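Local atomic coordinates of sensor protein (Vibrio cholerae, PDB entry 3BY9), a protein that is probably a membrane-bound histidine kinase of a two-component system, represented here by its sensor domain, which binds C4-dicarboxylates such as succinate. Residues A[37-48]-A[135-146]. Numbering follows the deposited sequence.
Sequences ISKDKELVDALL and PVIYAAEILGVI. With CA (calcium ion), chain C.
The Tyr138 ring meets Val44 at the inner end of the tyrosine. CG1 of Val44 lies 3.7 Å from Tyr138 CG, and the approach is oblique to the ring. The two side chains cross at about a right angle. With chi1 at -178° the ring extends away from its backbone N and meets this methyl. The ammonium group of Lys39 also comes near the ring obliquely, but its bond goes to the backbone. Lys39 NZ donates to Ile137 O over 2.8 Å, tilted 16° from the carbonyl plane. The lysine chain bends at chi3 and chi4, which curls it around this oxygen.

Next to the Lys39 bond the contact is apolar. Leu47 and Val136 meet tip to tip, with Leu47 CD1 3.7 Å from Val136 CG1. Val44 CG2 touches the same valine methyl. Leu48 and Leu143 cross obliquely, with CD2 of the first against CD1 of the second. At the other end, Ile146 CG1 is 3.7 Å from Ile37 CD1 and 3.8 Å from Leu43 CD2. Ile146 crosses both side chains at about a right angle. Ser38 O is buried against Val136 without a polar partner. Ser38 OG bonds to His35 O and takes a hydrogen bond from a water. That water also donates to Pro135 O and accepts from Ile137 N, so it bridges the segments.

Asp40 points away from the hairpin and binds calcium through OD1 at 2.3 Å. Leu36 O and two waters also bind the ion.

Residues 135-146 form a beta hairpin with a type I' turn, part of the five-stranded antiparallel sheet of a PAS-like domain, as in other DctB-type sensors. Helix 41-48 crosses strand 141-146 at 112°. Helix 53-70 packs against Leu43 and Ala46, while Leu77 of strand 74-79 touches both Leu47 and Val136.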
ATOM      1  N   ILE A  37       0.245  -8.486  18.552  1.00  7.86           N
ATOM      2  CA  ILE A  37      -1.031  -8.677  19.222  1.00  6.69           C
ATOM      3  C   ILE A  37      -1.764  -9.924  18.829  1.00  8.32           C
ATOM      4  O   ILE A  37      -2.782 -10.264  19.453  1.00  8.80           O
ATOM      5  CB  ILE A  37      -2.016  -7.471  19.008  1.00  6.94           C
ATOM      6  CG1 ILE A  37      -2.363  -7.284  17.509  1.00  7.99           C
ATOM      7  CG2 ILE A  37      -1.345  -6.147  19.492  1.00  9.36           C
ATOM      8  CD1 ILE A  37      -3.472  -6.229  17.260  1.00  9.97           C
ATOM      9  N   SER A  38      -1.233 -10.638  17.847  1.00  7.42           N
ATOM     10  CA  SER A  38      -1.966 -11.768  17.278  1.00  9.15           C
ATOM     11  C   SER A  38      -2.447 -12.822  18.242  1.00  7.66           C
ATOM     12  O   SER A  38      -3.585 -13.321  18.102  1.00  9.05           O
ATOM     13  CB  SER A  38      -1.134 -12.434  16.166  1.00  8.20           C
ATOM     14  OG  SER A  38       0.044 -13.031  16.680  1.00  7.34           O
ATOM     15  N   LYS A  39      -1.612 -13.173  19.218  1.00  6.62           N
ATOM     16  CA  LYS A  39      -2.030 -14.243  20.159  1.00  5.82           C
ATOM     17  C   LYS A  39      -2.635 -13.690  21.455  1.00  8.62           C
ATOM     18  O   LYS A  39      -2.931 -14.441  22.394  1.00  9.52           O
ATOM     19  CB  LYS A  39      -0.815 -15.140  20.514  1.00  8.13           C
ATOM     20  CG  LYS A  39      -0.497 -16.114  19.373  1.00 10.13           C
ATOM     21  CD  LYS A  39       0.622 -17.111  19.706  1.00 11.05           C
ATOM     22  CE  LYS A  39       0.341 -17.984  20.941  1.00 10.71           C
ATOM     23  NZ  LYS A  39      -0.904 -18.815  20.849  1.00 12.91           N
ATOM     24  N   ASP A  40      -2.826 -12.382  21.501  1.00  7.16           N
ATOM     25  CA  ASP A  40      -3.357 -11.774  22.714  1.00  5.54           C
ATOM     26  C   ASP A  40      -4.713 -12.352  23.069  1.00  8.90           C
ATOM     27  O   ASP A  40      -5.564 -12.580  22.181  1.00  7.10           O
ATOM     28  CB  ASP A  40      -3.500 -10.249  22.545  1.00  6.70           C
ATOM     29  CG  ASP A  40      -2.148  -9.551  22.461  1.00  7.62           C
ATOM     30  OD1 ASP A  40      -1.116 -10.270  22.450  1.00  8.64           O
ATOM     31  OD2 ASP A  40      -2.125  -8.293  22.435  1.00 11.01           O
ATOM     32  N   LYS A  41      -4.959 -12.515  24.377  1.00  7.77           N
ATOM     33  CA  LYS A  41      -6.232 -13.098  24.817  1.00  8.24           C
ATOM     34  C   LYS A  41      -7.493 -12.496  24.169  1.00  8.98           C
ATOM     35  O   LYS A  41      -8.395 -13.217  23.780  1.00  8.68           O
ATOM     36  CB  LYS A  41      -6.322 -13.004  26.345  1.00  9.62           C
ATOM     37  CG  LYS A  41      -7.672 -13.519  26.940  1.00  7.45           C
ATOM     38  CD  LYS A  41      -7.539 -13.592  28.482  1.00 10.96           C
ATOM     39  CE  LYS A  41      -8.898 -13.945  29.181  1.00 13.68           C
ATOM     40  NZ  LYS A  41      -9.303 -15.334  28.807  1.00 13.87           N
ATOM     41  N   GLU A  42      -7.551 -11.166  24.074  1.00  8.53           N
ATOM     42  CA  GLU A  42      -8.720 -10.518  23.499  1.00  8.04           C
ATOM     43  C   GLU A  42      -9.021 -10.995  22.079  1.00  9.35           C
ATOM     44  O   GLU A  42     -10.189 -11.122  21.690  1.00  9.38           O
ATOM     45  CB  GLU A  42      -8.545  -8.988  23.445  1.00  9.65           C
ATOM     46  CG  GLU A  42      -8.395  -8.257  24.841  1.00  7.73           C
ATOM     47  CD  GLU A  42      -6.987  -8.290  25.477  1.00  8.85           C
ATOM     48  OE1 GLU A  42      -6.142  -9.118  25.093  1.00 10.43           O
ATOM     49  OE2 GLU A  42      -6.750  -7.489  26.410  1.00 12.44           O
ATOM     50  N   LEU A  43      -7.967 -11.210  21.282  1.00  9.23           N
ATOM     51  CA  LEU A  43      -8.189 -11.634  19.898  1.00  8.61           C
ATOM     52  C   LEU A  43      -8.565 -13.115  19.837  1.00 11.46           C
ATOM     53  O   LEU A  43      -9.517 -13.478  19.149  1.00  9.10           O
ATOM     54  CB  LEU A  43      -6.911 -11.396  19.037  1.00  6.77           C
ATOM     55  CG  LEU A  43      -6.709  -9.960  18.550  1.00  8.93           C
ATOM     56  CD1 LEU A  43      -6.471  -8.987  19.747  1.00  9.66           C
ATOM     57  CD2 LEU A  43      -5.461  -9.957  17.608  1.00  8.86           C
ATOM     58  N   VAL A  44      -7.842 -13.963  20.580  1.00  8.08           N
ATOM     59  CA  VAL A  44      -8.146 -15.384  20.507  1.00  7.35           C
ATOM     60  C   VAL A  44      -9.532 -15.650  21.082  1.00  8.77           C
ATOM     61  O   VAL A  44     -10.306 -16.414  20.481  1.00  9.34           O
ATOM     62  CB  VAL A  44      -7.103 -16.250  21.223  1.00  6.99           C
ATOM     63  CG1 VAL A  44      -7.525 -17.762  21.209  1.00  8.05           C
ATOM     64  CG2 VAL A  44      -5.734 -16.055  20.534  1.00  8.79           C
ATOM     65  N   ASP A  45      -9.865 -15.009  22.199  1.00  8.71           N
ATOM     66  CA  ASP A  45     -11.179 -15.249  22.783  1.00  9.12           C
ATOM     67  C   ASP A  45     -12.320 -14.837  21.835  1.00  8.81           C
ATOM     68  O   ASP A  45     -13.400 -15.466  21.839  1.00 10.45           O
ATOM     69  CB  ASP A  45     -11.338 -14.494  24.110  1.00 10.78           C
ATOM     70  CG  ASP A  45     -10.596 -15.170  25.301  1.00 13.43           C
ATOM     71  OD1 ASP A  45     -10.641 -14.592  26.408  1.00 15.43           O
ATOM     72  OD2 ASP A  45     -10.004 -16.245  25.130  1.00 13.69           O
ATOM     73  N   ALA A  46     -12.122 -13.758  21.085  1.00  9.44           N
ATOM     74  CA  ALA A  46     -13.159 -13.365  20.134  1.00 10.73           C
ATOM     75  C   ALA A  46     -13.342 -14.414  19.045  1.00  8.00           C
ATOM     76  O   ALA A  46     -14.465 -14.738  18.637  1.00 10.16           O
ATOM     77  CB  ALA A  46     -12.802 -11.995  19.492  1.00  9.56           C
ATOM     78  N   LEU A  47     -12.229 -14.929  18.531  1.00  9.54           N
ATOM     79  CA  LEU A  47     -12.318 -15.906  17.457  1.00  9.67           C
ATOM     80  C   LEU A  47     -12.973 -17.180  17.976  1.00 12.27           C
ATOM     81  O   LEU A  47     -13.653 -17.869  17.232  1.00 11.32           O
ATOM     82  CB  LEU A  47     -10.922 -16.184  16.884  1.00  8.64           C
ATOM     83  CG  LEU A  47     -10.385 -14.998  16.049  1.00  8.10           C
ATOM     84  CD1 LEU A  47      -8.894 -15.203  15.800  1.00 12.10           C
ATOM     85  CD2 LEU A  47     -11.090 -14.942  14.704  1.00  7.01           C
ATOM     86  N   LEU A  48     -12.755 -17.487  19.253  1.00 10.40           N
ATOM     87  CA  LEU A  48     -13.351 -18.713  19.812  1.00 12.45           C
ATOM     88  C   LEU A  48     -14.845 -18.546  20.151  1.00 16.66           C
ATOM     89  O   LEU A  48     -15.563 -19.554  20.233  1.00 15.77           O
ATOM     90  CB  LEU A  48     -12.566 -19.125  21.085  1.00 10.51           C
ATOM     91  CG  LEU A  48     -11.120 -19.639  20.791  1.00 11.94           C
ATOM     92  CD1 LEU A  48     -10.389 -19.899  22.166  1.00 14.32           C
ATOM     93  CD2 LEU A  48     -11.141 -20.919  19.958  1.00 16.16           C
ATOM     94  N   PRO A 135      -1.305 -14.444  10.868  1.00  6.92           N
ATOM     95  CA  PRO A 135      -2.276 -15.441  11.339  1.00  7.07           C
ATOM     96  C   PRO A 135      -2.421 -15.455  12.881  1.00  9.56           C
ATOM     97  O   PRO A 135      -1.422 -15.268  13.599  1.00 10.30           O
ATOM     98  CB  PRO A 135      -1.661 -16.780  10.854  1.00 10.80           C
ATOM     99  CG  PRO A 135      -0.146 -16.487  10.935  1.00  7.21           C
ATOM    100  CD  PRO A 135      -0.082 -15.066  10.316  1.00  7.13           C
ATOM    101  N   VAL A 136      -3.652 -15.671  13.369  1.00  5.97           N
ATOM    102  CA  VAL A 136      -3.850 -15.825  14.815  1.00  8.40           C
ATOM    103  C   VAL A 136      -3.818 -17.337  15.034  1.00  9.89           C
ATOM    104  O   VAL A 136      -4.642 -18.054  14.478  1.00 10.49           O
ATOM    105  CB  VAL A 136      -5.192 -15.285  15.269  1.00  7.33           C
ATOM    106  CG1 VAL A 136      -5.383 -15.575  16.806  1.00  7.52           C
ATOM    107  CG2 VAL A 136      -5.232 -13.743  15.024  1.00  7.34           C
ATOM    108  N   ILE A 137      -2.846 -17.793  15.831  1.00  7.95           N
ATOM    109  CA  ILE A 137      -2.643 -19.223  16.045  1.00  9.13           C
ATOM    110  C   ILE A 137      -2.809 -19.581  17.537  1.00 11.32           C
ATOM    111  O   ILE A 137      -2.203 -18.931  18.398  1.00 10.95           O
ATOM    112  CB  ILE A 137      -1.205 -19.572  15.600  1.00  7.76           C
ATOM    113  CG1 ILE A 137      -1.071 -19.345  14.080  1.00 10.23           C
ATOM    114  CG2 ILE A 137      -0.905 -21.069  15.923  1.00  8.98           C
ATOM    115  CD1 ILE A 137       0.429 -19.464  13.554  1.00 11.11           C
ATOM    116  N   TYR A 138      -3.646 -20.578  17.829  1.00 10.01           N
ATOM    117  CA  TYR A 138      -3.847 -21.010  19.212  1.00  9.68           C
ATOM    118  C   TYR A 138      -4.043 -22.548  19.173  1.00 13.26           C
ATOM    119  O   TYR A 138      -4.785 -23.067  18.356  1.00 12.31           O
ATOM    120  CB  TYR A 138      -5.104 -20.345  19.809  1.00 11.61           C
ATOM    121  CG  TYR A 138      -5.301 -20.725  21.247  1.00  9.13           C
ATOM    122  CD1 TYR A 138      -4.442 -20.234  22.239  1.00 10.78           C
ATOM    123  CD2 TYR A 138      -6.276 -21.646  21.609  1.00 12.36           C
ATOM    124  CE1 TYR A 138      -4.560 -20.673  23.573  1.00 13.35           C
ATOM    125  CE2 TYR A 138      -6.397 -22.083  22.920  1.00 13.74           C
ATOM    126  CZ  TYR A 138      -5.546 -21.596  23.882  1.00 15.36           C
ATOM    127  OH  TYR A 138      -5.691 -22.031  25.181  1.00 17.56           O
ATOM    128  N   ALA A 139      -3.388 -23.239  20.099  1.00 13.16           N
ATOM    129  CA  ALA A 139      -3.464 -24.703  20.175  1.00 15.88           C
ATOM    130  C   ALA A 139      -3.107 -25.322  18.812  1.00 15.99           C
ATOM    131  O   ALA A 139      -3.755 -26.272  18.351  1.00 17.55           O
ATOM    132  CB  ALA A 139      -4.837 -25.153  20.633  1.00 15.83           C
ATOM    133  N   ALA A 140      -2.082 -24.736  18.208  1.00 13.07           N
ATOM    134  CA  ALA A 140      -1.505 -25.147  16.914  1.00 15.76           C
ATOM    135  C   ALA A 140      -2.436 -25.018  15.725  1.00 18.46           C
ATOM    136  O   ALA A 140      -2.171 -25.605  14.664  1.00 21.53           O
ATOM    137  CB  ALA A 140      -0.991 -26.609  16.990  1.00 20.49           C
ATOM    138  N   GLU A 141      -3.500 -24.246  15.882  1.00 12.32           N
ATOM    139  CA  GLU A 141      -4.461 -24.104  14.801  1.00 15.54           C
ATOM    140  C   GLU A 141      -4.560 -22.647  14.359  1.00 12.23           C
ATOM    141  O   GLU A 141      -4.545 -21.758  15.203  1.00 11.05           O
ATOM    142  CB  GLU A 141      -5.846 -24.517  15.280  1.00 19.16           C
ATOM    143  CG  GLU A 141      -5.941 -25.958  15.754  1.00 34.86           C
ATOM    144  CD  GLU A 141      -6.887 -26.767  14.891  1.00 47.44           C
ATOM    145  OE1 GLU A 141      -6.657 -26.821  13.663  1.00 50.66           O
ATOM    146  OE2 GLU A 141      -7.860 -27.344  15.435  1.00 51.46           O
ATOM    147  N   ILE A 142      -4.749 -22.429  13.061  1.00 11.64           N
ATOM    148  CA  ILE A 142      -4.936 -21.040  12.600  1.00  9.66           C
ATOM    149  C   ILE A 142      -6.426 -20.755  12.781  1.00 11.26           C
ATOM    150  O   ILE A 142      -7.275 -21.404  12.159  1.00 13.89           O
ATOM    151  CB  ILE A 142      -4.523 -20.889  11.112  1.00 12.84           C
ATOM    152  CG1 ILE A 142      -3.003 -21.113  10.982  1.00 11.52           C
ATOM    153  CG2 ILE A 142      -4.884 -19.449  10.620  1.00 15.03           C
ATOM    154  CD1 ILE A 142      -2.494 -21.231   9.528  1.00 15.46           C
ATOM    155  N   LEU A 143      -6.759 -19.732  13.580  1.00  8.01           N
ATOM    156  CA  LEU A 143      -8.142 -19.382  13.858  1.00  8.66           C
ATOM    157  C   LEU A 143      -8.629 -18.127  13.130  1.00  8.35           C
ATOM    158  O   LEU A 143      -9.822 -17.891  13.096  1.00 10.23           O
ATOM    159  CB  LEU A 143      -8.289 -19.100  15.365  1.00 11.81           C
ATOM    160  CG  LEU A 143      -7.929 -20.201  16.345  1.00 13.57           C
ATOM    161  CD1 LEU A 143      -8.198 -19.630  17.794  1.00 14.32           C
ATOM    162  CD2 LEU A 143      -8.804 -21.390  16.105  1.00 19.24           C
ATOM    163  N   GLY A 144      -7.718 -17.353  12.539  1.00  8.10           N
ATOM    164  CA  GLY A 144      -8.155 -16.119  11.885  1.00  6.97           C
ATOM    165  C   GLY A 144      -6.925 -15.297  11.511  1.00  9.27           C
ATOM    166  O   GLY A 144      -5.802 -15.785  11.533  1.00  7.74           O
ATOM    167  N   VAL A 145      -7.143 -14.024  11.208  1.00  6.74           N
ATOM    168  CA  VAL A 145      -6.055 -13.154  10.760  1.00  7.06           C
ATOM    169  C   VAL A 145      -6.258 -11.785  11.395  1.00  8.54           C
ATOM    170  O   VAL A 145      -7.395 -11.296  11.454  1.00  8.18           O
ATOM    171  CB  VAL A 145      -6.137 -12.945   9.206  1.00  9.02           C
ATOM    172  CG1 VAL A 145      -5.151 -11.828   8.726  1.00  8.17           C
ATOM    173  CG2 VAL A 145      -5.749 -14.254   8.479  1.00  8.63           C
ATOM    174  N   ILE A 146      -5.159 -11.194  11.870  1.00  6.41           N
ATOM    175  CA  ILE A 146      -5.226  -9.816  12.416  1.00  5.33           C
ATOM    176  C   ILE A 146      -4.507  -8.916  11.386  1.00  7.13           C
ATOM    177  O   ILE A 146      -3.466  -9.294  10.812  1.00  7.49           O
ATOM    178  CB  ILE A 146      -4.567  -9.785  13.827  1.00  5.42           C
ATOM    179  CG1 ILE A 146      -4.526  -8.336  14.356  1.00  5.97           C
ATOM    180  CG2 ILE A 146      -3.127 -10.261  13.789  1.00  6.74           C
ATOM    181  CD1 ILE A 146      -5.899  -7.722  14.615  1.00  8.58           C
TER
HETATM  182 CA    CA C   1       1.072 -10.966  22.020  1.00  7.58          CA
HETATM  183  O   HOH W   1      -0.218 -15.863  15.976  1.00  9.76           O
HETATM  184  O   HOH W   2       1.190 -12.186  19.896  1.00  7.60           O
HETATM  185  O   HOH W   3       1.654  -9.319  23.815  1.00  7.98           O